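Local coordinates for protein 5-carboxyvanillate decarboxylase (Sphingomonas paucimobilis, PDB 4L6D) that probably catalyses the decarboxylation of 5-carboxyvanillate to vanillate, and binds manganese and vanillic acid in an amidohydrolase-fold active site, at residues 215-229 / 262-274. Numbering follows the deposited sequence.
Sequences FDRFPRLKIVLGHMG and YFRRNFAITTSGV
The amide nitrogen ND2 of Asn266 spends both its hydrogens on the turn that leads into strand 223-225. Leu221 O, 2.9 Å from Asn266 ND2, accepts along a lone pair in a nearly straight bond (175°), whereas Pro219 O accepts the second N-H with the donor well above its carbonyl plane. Asn266 OD1 lies in the guanidinium plane of Arg265, gripped side-on by NH2 on a lone pair and by NE from above the carbonyl plane. Asparagine suits the place because one flat group donates and accepts; a leucine here would probably leave the two turn carbonyls without their shared donor and the guanidinium freer to swing. Nearby, Tyr262 OH gives Asp216 OD1 a very short bond of 2.5 Å, and a water joins this carboxylate oxygen to Arg265 NH1.

The edge of Phe267 meets the face of Phe215 in an offset edge-to-face pair, the planes 62° apart and CE1 3.5 Å from Phe215 CZ. Its CG lies anti to the carbonyl carbon (chi1 -68°), which sets the ring alongside Ile223, whose CB makes a CH-pi contact over one face, 3.9 Å from the centroid. Strands 223-225 and 267-270 are parallel neighbours in the beta/alpha barrel of the amidohydrolase fold, tied by bonds such as Ala268 N to Ile223 O (2.9 Å). Ile223, Leu225, Phe267 and Ile269 share one face of the sheet, where helix 277-287 packs on Ile269; small Ala268 accompanies Val224 on the other.

Beyond the strands, His227 N donates to Ser272 OG (2.9 Å), which also lies over one face of the imidazole. Gly226, lacking a side chain, suits the spot where its CA comes 3.5 Å from Ser272 OG. Ser272 OG further bonds Glu8, and His227 bonds Glu230 through ND1 and Asp297 through NE2; since Glu8 and Asp297 are manganese ligands, serine and histidine probably help position them as second-shell residues.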
ATOM      1  N   PHE A 215       4.042  16.373  12.087  1.00  5.53           N
ATOM      2  CA  PHE A 215       3.385  16.236  13.385  1.00  5.50           C
ATOM      3  C   PHE A 215       4.236  16.614  14.593  1.00  7.47           C
ATOM      4  O   PHE A 215       3.726  16.658  15.707  1.00  7.63           O
ATOM      5  CB  PHE A 215       2.729  14.865  13.514  1.00  5.21           C
ATOM      6  CG  PHE A 215       1.775  14.581  12.387  1.00  4.94           C
ATOM      7  CD1 PHE A 215       0.508  15.136  12.387  1.00  6.39           C
ATOM      8  CD2 PHE A 215       2.177  13.812  11.288  1.00  5.72           C
ATOM      9  CE1 PHE A 215      -0.377  14.901  11.319  1.00  5.62           C
ATOM     10  CE2 PHE A 215       1.307  13.575  10.233  1.00  4.63           C
ATOM     11  CZ  PHE A 215       0.031  14.120  10.250  1.00  6.37           C
ATOM     12  N   ASP A 216       5.519  16.907  14.378  1.00  7.30           N
ATOM     13  CA  ASP A 216       6.291  17.599  15.409  1.00  6.45           C
ATOM     14  C   ASP A 216       6.040  19.102  15.295  1.00  7.19           C
ATOM     15  O   ASP A 216       6.022  19.813  16.300  1.00  8.31           O
ATOM     16  CB  ASP A 216       7.787  17.300  15.311  1.00  6.71           C
ATOM     17  CG  ASP A 216       8.140  15.922  15.844  1.00  9.31           C
ATOM     18  OD1 ASP A 216       7.304  15.294  16.544  1.00  8.15           O
ATOM     19  OD2 ASP A 216       9.270  15.477  15.571  1.00  8.65           O
ATOM     20  N   ARG A 217       5.849  19.584  14.072  1.00  9.72           N
ATOM     21  CA  ARG A 217       5.563  21.000  13.859  1.00  9.32           C
ATOM     22  C   ARG A 217       4.153  21.350  14.333  1.00  8.60           C
ATOM     23  O   ARG A 217       3.940  22.405  14.928  1.00  9.47           O
ATOM     24  CB  ARG A 217       5.724  21.352  12.380  1.00  8.17           C
ATOM     25  CG  ARG A 217       5.557  22.822  12.060  1.00 12.32           C
ATOM     26  CD  ARG A 217       5.777  23.073  10.578  1.00 17.24           C
ATOM     27  NE  ARG A 217       7.190  23.027  10.214  1.00 21.95           N
ATOM     28  CZ  ARG A 217       7.996  24.086  10.230  1.00 26.89           C
ATOM     29  NH1 ARG A 217       7.530  25.274  10.599  1.00 31.16           N
ATOM     30  NH2 ARG A 217       9.267  23.957   9.884  1.00 31.75           N
ATOM     31  N   PHE A 218       3.200  20.460  14.066  1.00  7.30           N
ATOM     32  CA  PHE A 218       1.802  20.674  14.452  1.00  6.49           C
ATOM     33  C   PHE A 218       1.278  19.460  15.213  1.00  7.48           C
ATOM     34  O   PHE A 218       0.507  18.653  14.670  1.00  6.90           O
ATOM     35  CB  PHE A 218       0.922  20.921  13.221  1.00  5.98           C
ATOM     36  CG  PHE A 218       1.416  22.019  12.315  1.00  7.60           C
ATOM     37  CD1 PHE A 218       1.350  23.349  12.699  1.00  8.80           C
ATOM     38  CD2 PHE A 218       1.916  21.713  11.059  1.00  7.47           C
ATOM     39  CE1 PHE A 218       1.804  24.360  11.850  1.00  8.07           C
ATOM     40  CE2 PHE A 218       2.362  22.714  10.207  1.00  6.81           C
ATOM     41  CZ  PHE A 218       2.298  24.045  10.604  1.00  7.84           C
ATOM     42  N   PRO A 219       1.715  19.311  16.471  1.00  6.11           N
ATOM     43  CA  PRO A 219       1.445  18.073  17.211  1.00  7.51           C
ATOM     44  C   PRO A 219      -0.010  17.870  17.591  1.00  6.60           C
ATOM     45  O   PRO A 219      -0.357  16.758  17.962  1.00  6.86           O
ATOM     46  CB  PRO A 219       2.316  18.219  18.467  1.00  6.29           C
ATOM     47  CG  PRO A 219       2.482  19.702  18.646  1.00  7.07           C
ATOM     48  CD  PRO A 219       2.583  20.229  17.225  1.00  7.35           C
ATOM     49  N   ARG A 220      -0.848  18.904  17.498  1.00  6.66           N
ATOM     50  CA  ARG A 220      -2.264  18.728  17.826  1.00  6.20           C
ATOM     51  C   ARG A 220      -3.157  18.482  16.609  1.00  8.83           C
ATOM     52  O   ARG A 220      -4.375  18.449  16.743  1.00 10.53           O
ATOM     53  CB  ARG A 220      -2.811  19.927  18.603  1.00  7.94           C
ATOM     54  CG  ARG A 220      -2.119  20.160  19.929  1.00 12.87           C
ATOM     55  CD  ARG A 220      -2.651  19.234  21.004  1.00 22.54           C
ATOM     56  NE  ARG A 220      -4.073  19.428  21.286  1.00 24.13           N
ATOM     57  CZ  ARG A 220      -4.572  20.382  22.068  1.00 27.69           C
ATOM     58  NH1 ARG A 220      -3.773  21.267  22.648  1.00 27.81           N
ATOM     59  NH2 ARG A 220      -5.881  20.457  22.263  1.00 31.51           N
ATOM     60  N   LEU A 221      -2.575  18.315  15.424  1.00  6.43           N
ATOM     61  CA  LEU A 221      -3.368  17.937  14.261  1.00  5.92           C
ATOM     62  C   LEU A 221      -4.090  16.613  14.471  1.00  8.49           C
ATOM     63  O   LEU A 221      -3.527  15.676  15.050  1.00  9.21           O
ATOM     64  CB  LEU A 221      -2.471  17.761  13.046  1.00  9.31           C
ATOM     65  CG  LEU A 221      -2.029  18.995  12.294  1.00 10.10           C
ATOM     66  CD1 LEU A 221      -1.125  18.563  11.149  1.00 10.44           C
ATOM     67  CD2 LEU A 221      -3.254  19.761  11.766  1.00 11.37           C
ATOM     68  N   LYS A 222      -5.329  16.525  13.990  1.00  8.04           N
ATOM     69  CA  LYS A 222      -5.999  15.234  13.903  1.00  8.68           C
ATOM     70  C   LYS A 222      -6.353  14.973  12.444  1.00  6.55           C
ATOM     71  O   LYS A 222      -7.018  15.787  11.797  1.00  8.04           O
ATOM     72  CB  LYS A 222      -7.248  15.168  14.784  1.00 10.05           C
ATOM     73  CG  LYS A 222      -7.931  13.790  14.815  1.00 11.45           C
ATOM     74  CD  LYS A 222      -7.114  12.743  15.604  1.00 14.02           C
ATOM     75  CE  LYS A 222      -7.282  12.934  17.108  1.00 18.82           C
ATOM     76  NZ  LYS A 222      -6.297  12.140  17.905  1.00 16.47           N
ATOM     77  N   ILE A 223      -5.870  13.847  11.942  1.00  4.73           N
ATOM     78  CA  ILE A 223      -6.068  13.422  10.558  1.00  6.48           C
ATOM     79  C   ILE A 223      -6.893  12.143  10.554  1.00  7.75           C
ATOM     80  O   ILE A 223      -6.679  11.252  11.382  1.00  8.11           O
ATOM     81  CB  ILE A 223      -4.711  13.140   9.870  1.00  5.13           C
ATOM     82  CG1 ILE A 223      -3.756  14.337  10.010  1.00  7.41           C
ATOM     83  CG2 ILE A 223      -4.913  12.722   8.399  1.00  5.02           C
ATOM     84  CD1 ILE A 223      -4.233  15.613   9.343  1.00  7.69           C
ATOM     85  N   VAL A 224      -7.847  12.048   9.632  1.00  4.63           N
ATOM     86  CA  VAL A 224      -8.653  10.843   9.514  1.00  3.70           C
ATOM     87  C   VAL A 224      -8.457  10.246   8.116  1.00  4.82           C
ATOM     88  O   VAL A 224      -8.468  10.970   7.113  1.00  4.72           O
ATOM     89  CB  VAL A 224     -10.137  11.144   9.793  1.00  3.99           C
ATOM     90  CG1 VAL A 224     -11.005   9.927   9.466  1.00  4.22           C
ATOM     91  CG2 VAL A 224     -10.336  11.566  11.269  1.00  5.30           C
ATOM     92  N   LEU A 225      -8.227   8.935   8.067  1.00  4.22           N
ATOM     93  CA  LEU A 225      -8.075   8.218   6.802  1.00  6.29           C
ATOM     94  C   LEU A 225      -9.110   7.110   6.657  1.00  6.40           C
ATOM     95  O   LEU A 225      -9.277   6.280   7.560  1.00  6.82           O
ATOM     96  CB  LEU A 225      -6.680   7.597   6.715  1.00  4.46           C
ATOM     97  CG  LEU A 225      -5.495   8.557   6.690  1.00  3.52           C
ATOM     98  CD1 LEU A 225      -4.211   7.727   6.677  1.00  7.29           C
ATOM     99  CD2 LEU A 225      -5.536   9.454   5.466  1.00  5.84           C
ATOM    100  N   GLY A 226      -9.790   7.092   5.515  1.00  5.65           N
ATOM    101  CA  GLY A 226     -10.765   6.062   5.221  1.00  5.57           C
ATOM    102  C   GLY A 226     -10.131   4.769   4.733  1.00  4.08           C
ATOM    103  O   GLY A 226      -8.906   4.611   4.760  1.00  4.36           O
ATOM    104  N   HIS A 227     -10.976   3.833   4.314  1.00  3.70           N
ATOM    105  CA  HIS A 227     -10.507   2.588   3.698  1.00  5.30           C
ATOM    106  C   HIS A 227      -9.524   1.865   4.595  1.00  5.95           C
ATOM    107  O   HIS A 227      -8.432   1.460   4.171  1.00  4.76           O
ATOM    108  CB  HIS A 227      -9.975   2.901   2.297  1.00  5.37           C
ATOM    109  CG  HIS A 227     -10.857   3.880   1.599  1.00  4.68           C
ATOM    110  ND1 HIS A 227     -10.492   5.193   1.389  1.00  5.15           N
ATOM    111  CD2 HIS A 227     -12.158   3.784   1.221  1.00  5.23           C
ATOM    112  CE1 HIS A 227     -11.515   5.851   0.870  1.00  5.24           C
ATOM    113  NE2 HIS A 227     -12.535   5.017   0.753  1.00  6.31           N
ATOM    114  N   MET A 228      -9.962   1.715   5.845  1.00  4.24           N
ATOM    115  CA  MET A 228      -9.191   1.075   6.909  1.00  4.88           C
ATOM    116  C   MET A 228      -7.797   1.683   7.015  1.00  5.52           C
ATOM    117  O   MET A 228      -6.792   0.983   7.122  1.00  5.39           O
ATOM    118  CB  MET A 228      -9.157  -0.451   6.717  1.00  5.68           C
ATOM    119  CG  MET A 228      -9.097  -1.239   8.035  1.00  5.40           C
ATOM    120  SD  MET A 228     -10.506  -0.987   9.157  1.00  5.61           S
ATOM    121  CE  MET A 228     -11.737  -1.996   8.346  1.00  6.73           C
ATOM    122  N   GLY A 229      -7.759   3.009   6.987  1.00  5.27           N
ATOM    123  CA  GLY A 229      -6.526   3.754   7.151  1.00  5.04           C
ATOM    124  C   GLY A 229      -5.602   3.689   5.952  1.00  4.89           C
ATOM    125  O   GLY A 229      -4.398   3.912   6.100  1.00  5.09           O
ATOM    126  N   TYR A 262       3.135   8.514  15.855  1.00  4.88           N
ATOM    127  CA  TYR A 262       2.364   9.564  15.186  1.00  4.76           C
ATOM    128  C   TYR A 262       1.052   9.020  14.667  1.00  5.15           C
ATOM    129  O   TYR A 262       0.020   9.689  14.760  1.00  5.30           O
ATOM    130  CB  TYR A 262       3.133  10.194  14.022  1.00  6.58           C
ATOM    131  CG  TYR A 262       4.350  10.925  14.501  1.00  5.11           C
ATOM    132  CD1 TYR A 262       4.226  12.106  15.229  1.00  5.28           C
ATOM    133  CD2 TYR A 262       5.621  10.411  14.281  1.00  6.84           C
ATOM    134  CE1 TYR A 262       5.333  12.768  15.699  1.00  6.85           C
ATOM    135  CE2 TYR A 262       6.742  11.066  14.754  1.00  5.74           C
ATOM    136  CZ  TYR A 262       6.595  12.246  15.469  1.00  5.77           C
ATOM    137  OH  TYR A 262       7.700  12.904  15.963  1.00  7.33           O
ATOM    138  N   PHE A 263       1.072   7.819  14.089  1.00  4.75           N
ATOM    139  CA  PHE A 263      -0.161   7.323  13.513  1.00  4.14           C
ATOM    140  C   PHE A 263      -1.211   7.137  14.610  1.00  5.68           C
ATOM    141  O   PHE A 263      -2.357   7.532  14.440  1.00  5.43           O
ATOM    142  CB  PHE A 263       0.042   6.034  12.702  1.00  4.54           C
ATOM    143  CG  PHE A 263      -1.122   5.737  11.808  1.00  5.15           C
ATOM    144  CD1 PHE A 263      -1.262   6.401  10.599  1.00  5.62           C
ATOM    145  CD2 PHE A 263      -2.126   4.882  12.216  1.00  5.43           C
ATOM    146  CE1 PHE A 263      -2.353   6.174   9.781  1.00  5.95           C
ATOM    147  CE2 PHE A 263      -3.233   4.646  11.400  1.00  5.84           C
ATOM    148  CZ  PHE A 263      -3.344   5.293  10.178  1.00  5.73           C
ATOM    149  N   ARG A 264      -0.816   6.595  15.757  1.00  4.71           N
ATOM    150  CA  ARG A 264      -1.792   6.392  16.822  1.00  4.42           C
ATOM    151  C   ARG A 264      -2.168   7.703  17.524  1.00  5.07           C
ATOM    152  O   ARG A 264      -3.316   7.864  17.947  1.00  7.60           O
ATOM    153  CB  ARG A 264      -1.292   5.368  17.849  1.00  5.33           C
ATOM    154  CG  ARG A 264      -1.148   3.947  17.300  1.00  8.38           C
ATOM    155  CD  ARG A 264      -0.755   2.954  18.405  1.00 10.46           C
ATOM    156  NE  ARG A 264      -0.091   1.780  17.837  1.00 22.15           N
ATOM    157  CZ  ARG A 264       1.219   1.682  17.633  1.00 21.41           C
ATOM    158  NH1 ARG A 264       2.030   2.675  17.975  1.00 12.61           N
ATOM    159  NH2 ARG A 264       1.729   0.576  17.106  1.00 27.19           N
ATOM    160  N   ARG A 265      -1.225   8.639  17.647  1.00  4.56           N
ATOM    161  CA  ARG A 265      -1.497   9.895  18.355  1.00  5.18           C
ATOM    162  C   ARG A 265      -2.324  10.847  17.508  1.00  7.48           C
ATOM    163  O   ARG A 265      -3.284  11.458  17.998  1.00  8.22           O
ATOM    164  CB  ARG A 265      -0.189  10.592  18.758  1.00  6.33           C
ATOM    165  CG  ARG A 265      -0.388  11.801  19.671  1.00  6.22           C
ATOM    166  CD  ARG A 265       0.925  12.545  19.954  1.00  7.11           C
ATOM    167  NE  ARG A 265       1.402  13.213  18.745  1.00  6.57           N
ATOM    168  CZ  ARG A 265       2.446  14.031  18.681  1.00  5.86           C
ATOM    169  NH1 ARG A 265       3.157  14.309  19.765  1.00  7.98           N
ATOM    170  NH2 ARG A 265       2.763  14.588  17.515  1.00  6.50           N
ATOM    171  N   ASN A 266      -1.933  10.986  16.244  1.00  4.48           N
ATOM    172  CA  ASN A 266      -2.484  12.023  15.363  1.00  5.04           C
ATOM    173  C   ASN A 266      -3.515  11.570  14.344  1.00  5.45           C
ATOM    174  O   ASN A 266      -4.159  12.417  13.711  1.00  6.76           O
ATOM    175  CB  ASN A 266      -1.348  12.744  14.636  1.00  5.86           C
ATOM    176  CG  ASN A 266      -0.475  13.547  15.580  1.00  5.57           C
ATOM    177  OD1 ASN A 266       0.602  13.101  16.001  1.00  5.36           O
ATOM    178  ND2 ASN A 266      -0.940  14.745  15.933  1.00  7.17           N
ATOM    179  N   PHE A 267      -3.672  10.260  14.167  1.00  4.68           N
ATOM    180  CA  PHE A 267      -4.622   9.761  13.173  1.00  3.87           C
ATOM    181  C   PHE A 267      -5.723   8.922  13.796  1.00  3.81           C
ATOM    182  O   PHE A 267      -5.546   8.318  14.855  1.00  4.63           O
ATOM    183  CB  PHE A 267      -3.929   8.881  12.123  1.00  4.18           C
ATOM    184  CG  PHE A 267      -2.990   9.619  11.207  1.00  5.43           C
ATOM    185  CD1 PHE A 267      -1.795  10.119  11.672  1.00  5.77           C
ATOM    186  CD2 PHE A 267      -3.283   9.733   9.861  1.00  4.90           C
ATOM    187  CE1 PHE A 267      -0.912  10.776  10.811  1.00  6.30           C
ATOM    188  CE2 PHE A 267      -2.406  10.378   8.990  1.00  5.30           C
ATOM    189  CZ  PHE A 267      -1.224  10.903   9.470  1.00  5.62           C
ATOM    190  N   ALA A 268      -6.852   8.879  13.090  1.00  4.59           N
ATOM    191  CA  ALA A 268      -7.881   7.867  13.303  1.00  4.91           C
ATOM    192  C   ALA A 268      -8.284   7.387  11.915  1.00  4.01           C
ATOM    193  O   ALA A 268      -7.956   8.028  10.905  1.00  5.62           O
ATOM    194  CB  ALA A 268      -9.094   8.448  14.056  1.00  5.75           C
ATOM    195  N   ILE A 269      -8.980   6.258  11.861  1.00  4.46           N
ATOM    196  CA  ILE A 269      -9.330   5.645  10.585  1.00  3.56           C
ATOM    197  C   ILE A 269     -10.817   5.359  10.498  1.00  4.11           C
ATOM    198  O   ILE A 269     -11.511   5.321  11.512  1.00  4.68           O
ATOM    199  CB  ILE A 269      -8.530   4.334  10.311  1.00  4.46           C
ATOM    200  CG1 ILE A 269      -8.993   3.183  11.212  1.00  3.43           C
ATOM    201  CG2 ILE A 269      -7.040   4.571  10.507  1.00  5.94           C
ATOM    202  CD1 ILE A 269      -8.473   1.826  10.748  1.00  4.22           C
ATOM    203  N   THR A 270     -11.298   5.161   9.274  1.00  3.87           N
ATOM    204  CA  THR A 270     -12.656   4.663   9.069  1.00  4.20           C
ATOM    205  C   THR A 270     -12.653   3.398   8.239  1.00  3.52           C
ATOM    206  O   THR A 270     -11.660   3.075   7.581  1.00  4.24           O
ATOM    207  CB  THR A 270     -13.613   5.687   8.421  1.00  4.48           C
ATOM    208  OG1 THR A 270     -13.529   5.588   6.993  1.00  4.08           O
ATOM    209  CG2 THR A 270     -13.313   7.122   8.881  1.00  5.18           C
ATOM    210  N   THR A 271     -13.786   2.703   8.265  1.00  3.75           N
ATOM    211  CA  THR A 271     -13.939   1.423   7.580  1.00  3.54           C
ATOM    212  C   THR A 271     -14.533   1.543   6.178  1.00  4.92           C
ATOM    213  O   THR A 271     -14.920   0.531   5.608  1.00  5.24           O
ATOM    214  CB  THR A 271     -14.853   0.480   8.390  1.00  5.21           C
ATOM    215  OG1 THR A 271     -16.172   1.030   8.436  1.00  5.10           O
ATOM    216  CG2 THR A 271     -14.329   0.320   9.831  1.00  5.24           C
ATOM    217  N   SER A 272     -14.630   2.759   5.636  1.00  5.08           N
ATOM    218  CA  SER A 272     -15.229   2.930   4.304  1.00  5.04           C
ATOM    219  C   SER A 272     -14.625   1.965   3.295  1.00  5.89           C
ATOM    220  O   SER A 272     -13.407   1.862   3.168  1.00  5.32           O
ATOM    221  CB  SER A 272     -15.036   4.360   3.805  1.00  4.60           C
ATOM    222  OG  SER A 272     -13.674   4.733   3.901  1.00  5.17           O
ATOM    223  N   GLY A 273     -15.470   1.235   2.579  1.00  5.56           N
ATOM    224  CA  GLY A 273     -14.972   0.363   1.526  1.00  4.80           C
ATOM    225  C   GLY A 273     -14.163  -0.844   1.953  1.00  3.94           C
ATOM    226  O   GLY A 273     -13.595  -1.525   1.101  1.00  4.17           O
ATOM    227  N   VAL A 274     -14.106  -1.117   3.255  1.00  4.17           N
ATOM    228  CA  VAL A 274     -13.377  -2.275   3.778  1.00  5.02           C
ATOM    229  C   VAL A 274     -14.255  -2.976   4.805  1.00  5.27           C
ATOM    230  O   VAL A 274     -14.053  -2.871   6.022  1.00  6.64           O
ATOM    231  CB  VAL A 274     -12.009  -1.894   4.384  1.00  5.16           C
ATOM    232  CG1 VAL A 274     -11.239  -3.147   4.832  1.00  5.17           C
ATOM    233  CG2 VAL A 274     -11.196  -1.097   3.358  1.00  4.71           C
TER
HETATM  234  O   HOH W   1       5.364  15.912  18.606  1.00  8.71           O
HETATM  235  O   HOH W   2      -5.746   9.553  17.413  1.00 17.47           O